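Long-range contact in beta-glucosidase (Pseudoalteromonas sp., PDB 3F95), which probably hydrolyses beta-1,3- and beta-1,4-glucans from their ends as a whole enzyme, of which this is the extra C-terminal beta-sandwich domain: residues M92-L104 with C113-L125. Numbering follows the deposited sequence. Where two conformers were deposited one is given.
Sequences MRIDKAPEQGANL and CLRDIDFSSFSQL
The ring of Phe119 lies between the methyl of Ala102 and CZ of Phe122, and its CE2 side meets Ile94 CD1 of strand 87-94, in the other sheet. The hairpin strands run antiparallel: Leu104 and Ile117 form a hydrogen-bonded pair, with Leu104 N to Ile117 O and Ile117 N to Leu104 O both 2.8 Å, and Asn103 and Asp118 form the non-hydrogen-bonded pair next to it. Beyond them Phe119 N still reaches Ala102 O in a nearly straight hydrogen bond of 2.8 Å, although its helical backbone angles already lead the chain out of the strand.

Followed outward, the Phe119 side chain first runs along Ala102, then spreads to Leu104 and Ile94. Its CB lies against Ala102 O, with Pro98 CG farther off; CG and CD1 lie beneath the methyl, a CH-pi contact with Ala102 CB 3.7 Å from the Phe119 ring centroid. CE1 abuts Leu104 CB, while Ile94 CD1 touches both CD2 and CE2, the latter at 3.6 Å. The Phe122 ring also takes a Met-aromatic contact at its edge, Met92 SD 4.2 Å from Phe122 CE1. With an alanine here in place of Phe119, the Ala102 methyl and Phe122 CZ would probably face a gap, and Ile94 CD1 would lose its closest aromatic partner.

On the sheet's other face, Asn103 holds CG anti to the backbone N (chi1 -171°), and its ND2 donates a hydrogen bond of 2.6 Å to Asp116 OD2, from above the carboxylate plane, and a weak one to Ile117 O. From farther along the chain, Ile156 and Leu163 touch Phe119 from strands of the two different sheets. The arrangement is that of a beta-sandwich core, in a domain assigned to the galactose-binding-like group: aromatic residues just after the hairpin's second strand pack against Met92 and Ile94 of strand 87-94.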
loop_
_atom_site.group_PDB
_atom_site.type_symbol
_atom_site.label_atom_id
_atom_site.label_comp_id
_atom_site.label_asym_id
_atom_site.label_seq_id
_atom_site.Cartn_x
_atom_site.Cartn_y
_atom_site.Cartn_z
ATOM N N MET A 92 -5.560 6.780 -0.220
ATOM C CA MET A 92 -5.626 6.137 1.105
ATOM C C MET A 92 -6.577 6.923 1.994
ATOM O O MET A 92 -6.674 8.159 1.865
ATOM C CB MET A 92 -4.235 6.079 1.722
ATOM C CG MET A 92 -4.177 5.383 3.093
ATOM S SD MET A 92 -2.575 5.430 3.879
ATOM C CE MET A 92 -1.686 4.256 2.856
ATOM N N ARG A 93 -7.287 6.222 2.885
ATOM C CA ARG A 93 -8.072 6.851 3.937
ATOM C C ARG A 93 -7.676 6.139 5.234
ATOM O O ARG A 93 -7.709 4.901 5.294
ATOM C CB ARG A 93 -9.562 6.639 3.663
ATOM C CG ARG A 93 -10.493 7.143 4.756
ATOM C CD ARG A 93 -11.957 6.879 4.395
ATOM N NE ARG A 93 -12.212 5.432 4.383
ATOM C CZ ARG A 93 -13.305 4.837 3.912
ATOM N NH1 ARG A 93 -14.299 5.547 3.389
ATOM N NH2 ARG A 93 -13.401 3.511 3.963
ATOM N N ILE A 94 -7.284 6.883 6.258
ATOM C CA ILE A 94 -6.936 6.238 7.526
ATOM C C ILE A 94 -8.073 6.521 8.490
ATOM O O ILE A 94 -8.179 7.633 9.012
ATOM C CB ILE A 94 -5.584 6.734 8.068
ATOM C CG1 ILE A 94 -4.481 6.471 7.020
ATOM C CG2 ILE A 94 -5.244 6.057 9.450
ATOM C CD1 ILE A 94 -3.091 6.945 7.497
ATOM N N ASP A 95 -8.941 5.530 8.692
ATOM C CA ASP A 95 -10.083 5.736 9.591
ATOM C C ASP A 95 -9.782 5.479 11.064
ATOM O O ASP A 95 -10.455 6.014 11.939
ATOM C CB ASP A 95 -11.305 4.971 9.123
ATOM C CG ASP A 95 -11.046 3.501 9.030
ATOM O OD1 ASP A 95 -10.188 3.095 8.214
ATOM O OD2 ASP A 95 -11.709 2.746 9.763
ATOM N N LYS A 96 -8.742 4.703 11.348
ATOM C CA LYS A 96 -8.239 4.663 12.716
ATOM C C LYS A 96 -6.731 4.684 12.705
ATOM O O LYS A 96 -6.102 3.731 12.240
ATOM C CB LYS A 96 -8.775 3.451 13.494
ATOM C CG LYS A 96 -8.246 3.388 14.934
ATOM C CD LYS A 96 -8.802 2.209 15.726
ATOM C CE LYS A 96 -8.200 0.894 15.276
ATOM N NZ LYS A 96 -8.460 -0.226 16.230
ATOM N N ALA A 97 -6.159 5.796 13.192
ATOM C CA ALA A 97 -4.698 5.970 13.254
ATOM C C ALA A 97 -4.053 4.947 14.183
ATOM O O ALA A 97 -4.687 4.458 15.131
ATOM C CB ALA A 97 -4.309 7.430 13.671
ATOM N N PRO A 98 -2.814 4.553 13.870
ATOM C CA PRO A 98 -2.180 3.500 14.673
ATOM C C PRO A 98 -1.757 4.035 16.022
ATOM O O PRO A 98 -1.015 5.014 16.091
ATOM C CB PRO A 98 -0.970 3.088 13.848
ATOM C CG PRO A 98 -0.708 4.240 12.884
ATOM C CD PRO A 98 -1.985 5.023 12.748
ATOM N N GLU A 99 -2.215 3.400 17.088
ATOM C CA GLU A 99 -1.822 3.873 18.419
ATOM C C GLU A 99 -0.319 3.714 18.699
ATOM O O GLU A 99 0.298 4.590 19.336
ATOM C CB GLU A 99 -2.655 3.188 19.480
ATOM C CG GLU A 99 -2.670 3.952 20.768
ATOM C CD GLU A 99 -3.738 3.452 21.693
ATOM O OE1 GLU A 99 -4.848 3.139 21.187
ATOM O OE2 GLU A 99 -3.463 3.375 22.917
ATOM N N GLN A 100 0.273 2.627 18.208
ATOM C CA GLN A 100 1.708 2.381 18.401
ATOM C C GLN A 100 2.532 2.447 17.117
ATOM O O GLN A 100 3.648 1.927 17.042
ATOM C CB GLN A 100 1.943 1.047 19.130
ATOM C CG GLN A 100 1.403 1.071 20.545
ATOM C CD GLN A 100 1.251 -0.307 21.173
ATOM O OE1 GLN A 100 1.418 -1.343 20.514
ATOM N NE2 GLN A 100 0.911 -0.324 22.468
ATOM N N GLY A 101 1.957 3.070 16.106
ATOM C CA GLY A 101 2.679 3.431 14.916
ATOM C C GLY A 101 2.505 2.413 13.803
ATOM O O GLY A 101 1.993 1.311 14.013
ATOM N N ALA A 102 2.983 2.795 12.628
ATOM C CA ALA A 102 2.924 1.971 11.426
ATOM C C ALA A 102 3.990 2.434 10.450
ATOM O O ALA A 102 4.381 3.599 10.470
ATOM C CB ALA A 102 1.536 2.071 10.781
ATOM N N ASN A 103 4.437 1.511 9.598
ATOM C CA ASN A 103 5.498 1.727 8.623
ATOM C C ASN A 103 4.906 1.529 7.248
ATOM O O ASN A 103 4.213 0.533 7.004
ATOM C CB ASN A 103 6.595 0.674 8.846
ATOM C CG ASN A 103 7.867 0.924 8.042
ATOM O OD1 ASN A 103 8.673 -0.002 7.878
ATOM N ND2 ASN A 103 8.088 2.159 7.589
ATOM N N LEU A 104 5.147 2.487 6.360
ATOM C CA LEU A 104 4.812 2.338 4.943
ATOM C C LEU A 104 6.087 2.169 4.123
ATOM O O LEU A 104 6.887 3.100 4.018
ATOM C CB LEU A 104 4.005 3.562 4.447
ATOM C CG LEU A 104 3.855 3.710 2.930
ATOM C CD1 LEU A 104 3.103 2.483 2.331
ATOM C CD2 LEU A 104 3.136 5.040 2.586
ATOM N N CYS A 113 14.235 -1.494 0.533
ATOM C CA CYS A 113 13.080 -0.675 0.018
ATOM C C CYS A 113 13.490 0.705 -0.505
ATOM O O CYS A 113 14.354 1.363 0.095
ATOM C CB CYS A 113 11.957 -0.502 1.066
ATOM S SG CYS A 113 11.290 -2.042 1.780
ATOM N N LEU A 114 12.860 1.153 -1.598
ATOM C CA LEU A 114 13.122 2.496 -2.147
ATOM C C LEU A 114 12.691 3.611 -1.182
ATOM O O LEU A 114 13.375 4.636 -1.066
ATOM C CB LEU A 114 12.510 2.691 -3.539
ATOM C CG LEU A 114 13.057 1.840 -4.707
ATOM C CD1 LEU A 114 12.371 2.215 -5.998
ATOM C CD2 LEU A 114 14.581 1.934 -4.849
ATOM N N ARG A 115 11.584 3.399 -0.467
ATOM C CA ARG A 115 11.143 4.344 0.557
ATOM C C ARG A 115 10.719 3.609 1.809
ATOM O O ARG A 115 10.136 2.521 1.735
ATOM C CB ARG A 115 9.972 5.213 0.074
ATOM C CG ARG A 115 10.256 6.085 -1.147
ATOM C CD ARG A 115 11.223 7.266 -0.857
ATOM N NE ARG A 115 10.822 8.071 0.291
ATOM C CZ ARG A 115 9.861 8.997 0.303
ATOM N NH1 ARG A 115 9.143 9.297 -0.786
ATOM N NH2 ARG A 115 9.627 9.633 1.433
ATOM N N ASP A 116 11.017 4.221 2.957
ATOM C CA ASP A 116 10.624 3.707 4.252
ATOM C C ASP A 116 10.041 4.884 5.046
ATOM O O ASP A 116 10.788 5.770 5.489
ATOM C CB ASP A 116 11.849 3.099 4.945
ATOM C CG ASP A 116 11.490 2.267 6.168
ATOM O OD1 ASP A 116 12.150 1.217 6.388
ATOM O OD2 ASP A 116 10.568 2.646 6.918
ATOM N N ILE A 117 8.714 4.926 5.187
ATOM C CA ILE A 117 8.048 6.133 5.691
ATOM C C ILE A 117 7.272 5.775 6.943
ATOM O O ILE A 117 6.393 4.931 6.874
ATOM C CB ILE A 117 7.050 6.707 4.616
ATOM C CG1 ILE A 117 7.811 7.126 3.347
ATOM C CG2 ILE A 117 6.140 7.836 5.220
ATOM C CD1 ILE A 117 6.931 7.331 2.119
ATOM N N ASP A 118 7.560 6.430 8.078
ATOM C CA ASP A 118 6.720 6.238 9.267
ATOM C C ASP A 118 5.358 6.925 9.089
ATOM O O ASP A 118 5.268 8.040 8.505
ATOM C CB ASP A 118 7.388 6.798 10.521
ATOM C CG ASP A 118 8.737 6.178 10.784
ATOM O OD1 ASP A 118 8.859 4.927 10.690
ATOM O OD2 ASP A 118 9.662 6.955 11.083
ATOM N N PHE A 119 4.305 6.300 9.596
ATOM C CA PHE A 119 2.990 6.958 9.515
ATOM C C PHE A 119 2.977 8.332 10.186
ATOM O O PHE A 119 2.237 9.217 9.755
ATOM C CB PHE A 119 1.856 6.066 10.042
ATOM C CG PHE A 119 1.263 5.158 8.967
ATOM C CD1 PHE A 119 2.080 4.336 8.187
ATOM C CD2 PHE A 119 -0.102 5.146 8.724
ATOM C CE1 PHE A 119 1.525 3.504 7.175
ATOM C CE2 PHE A 119 -0.658 4.307 7.720
ATOM C CZ PHE A 119 0.172 3.502 6.952
ATOM N N SER A 120 3.794 8.510 11.219
ATOM C CA SER A 120 3.859 9.810 11.919
ATOM C C SER A 120 4.214 10.955 10.966
ATOM O O SER A 120 3.809 12.094 11.192
ATOM C CB SER A 120 4.868 9.742 13.071
ATOM O OG SER A 120 6.153 9.414 12.587
ATOM N N SER A 121 4.975 10.653 9.922
ATOM C CA SER A 121 5.436 11.662 8.960
ATOM C C SER A 121 4.318 12.304 8.142
ATOM O O SER A 121 4.519 13.389 7.605
ATOM C CB SER A 121 6.491 11.099 8.014
ATOM O OG SER A 121 5.911 10.226 7.052
ATOM N N PHE A 122 3.186 11.609 7.992
ATOM C CA PHE A 122 2.037 12.183 7.274
ATOM C C PHE A 122 0.712 12.029 8.009
ATOM O O PHE A 122 -0.352 12.156 7.395
ATOM C CB PHE A 122 1.945 11.667 5.809
ATOM C CG PHE A 122 1.696 10.154 5.680
ATOM C CD1 PHE A 122 0.491 9.684 5.161
ATOM C CD2 PHE A 122 2.679 9.229 6.052
ATOM C CE1 PHE A 122 0.249 8.289 5.006
ATOM C CE2 PHE A 122 2.448 7.843 5.932
ATOM C CZ PHE A 122 1.235 7.383 5.398
ATOM N N SER A 123 0.773 11.778 9.311
ATOM C CA SER A 123 -0.451 11.482 10.076
ATOM C C SER A 123 -1.397 12.687 10.128
ATOM O O SER A 123 -2.610 12.525 10.046
ATOM C CB SER A 123 -0.136 10.982 11.489
ATOM O OG SER A 123 0.626 11.957 12.181
ATOM N N GLN A 124 -0.840 13.900 10.227
ATOM C CA GLN A 124 -1.695 15.072 10.359
ATOM C C GLN A 124 -2.494 15.292 9.094
ATOM O O GLN A 124 -3.683 15.526 9.162
ATOM C CB GLN A 124 -0.915 16.310 10.794
ATOM C CG GLN A 124 -0.564 16.298 12.278
ATOM C CD GLN A 124 -1.743 16.653 13.189
ATOM O OE1 GLN A 124 -2.688 15.865 13.364
ATOM N NE2 GLN A 124 -1.688 17.854 13.782
ATOM N N LEU A 125 -1.858 15.171 7.935
ATOM C CA LEU A 125 -2.597 15.372 6.693
ATOM C C LEU A 125 -3.695 14.316 6.447
ATOM O O LEU A 125 -4.646 14.569 5.705
ATOM C CB LEU A 125 -1.640 15.513 5.509
ATOM C CG LEU A 125 -0.725 14.400 5.025
ATOM C CD1 LEU A 125 -1.438 13.532 3.976
ATOM C CD2 LEU A 125 0.528 15.035 4.433
#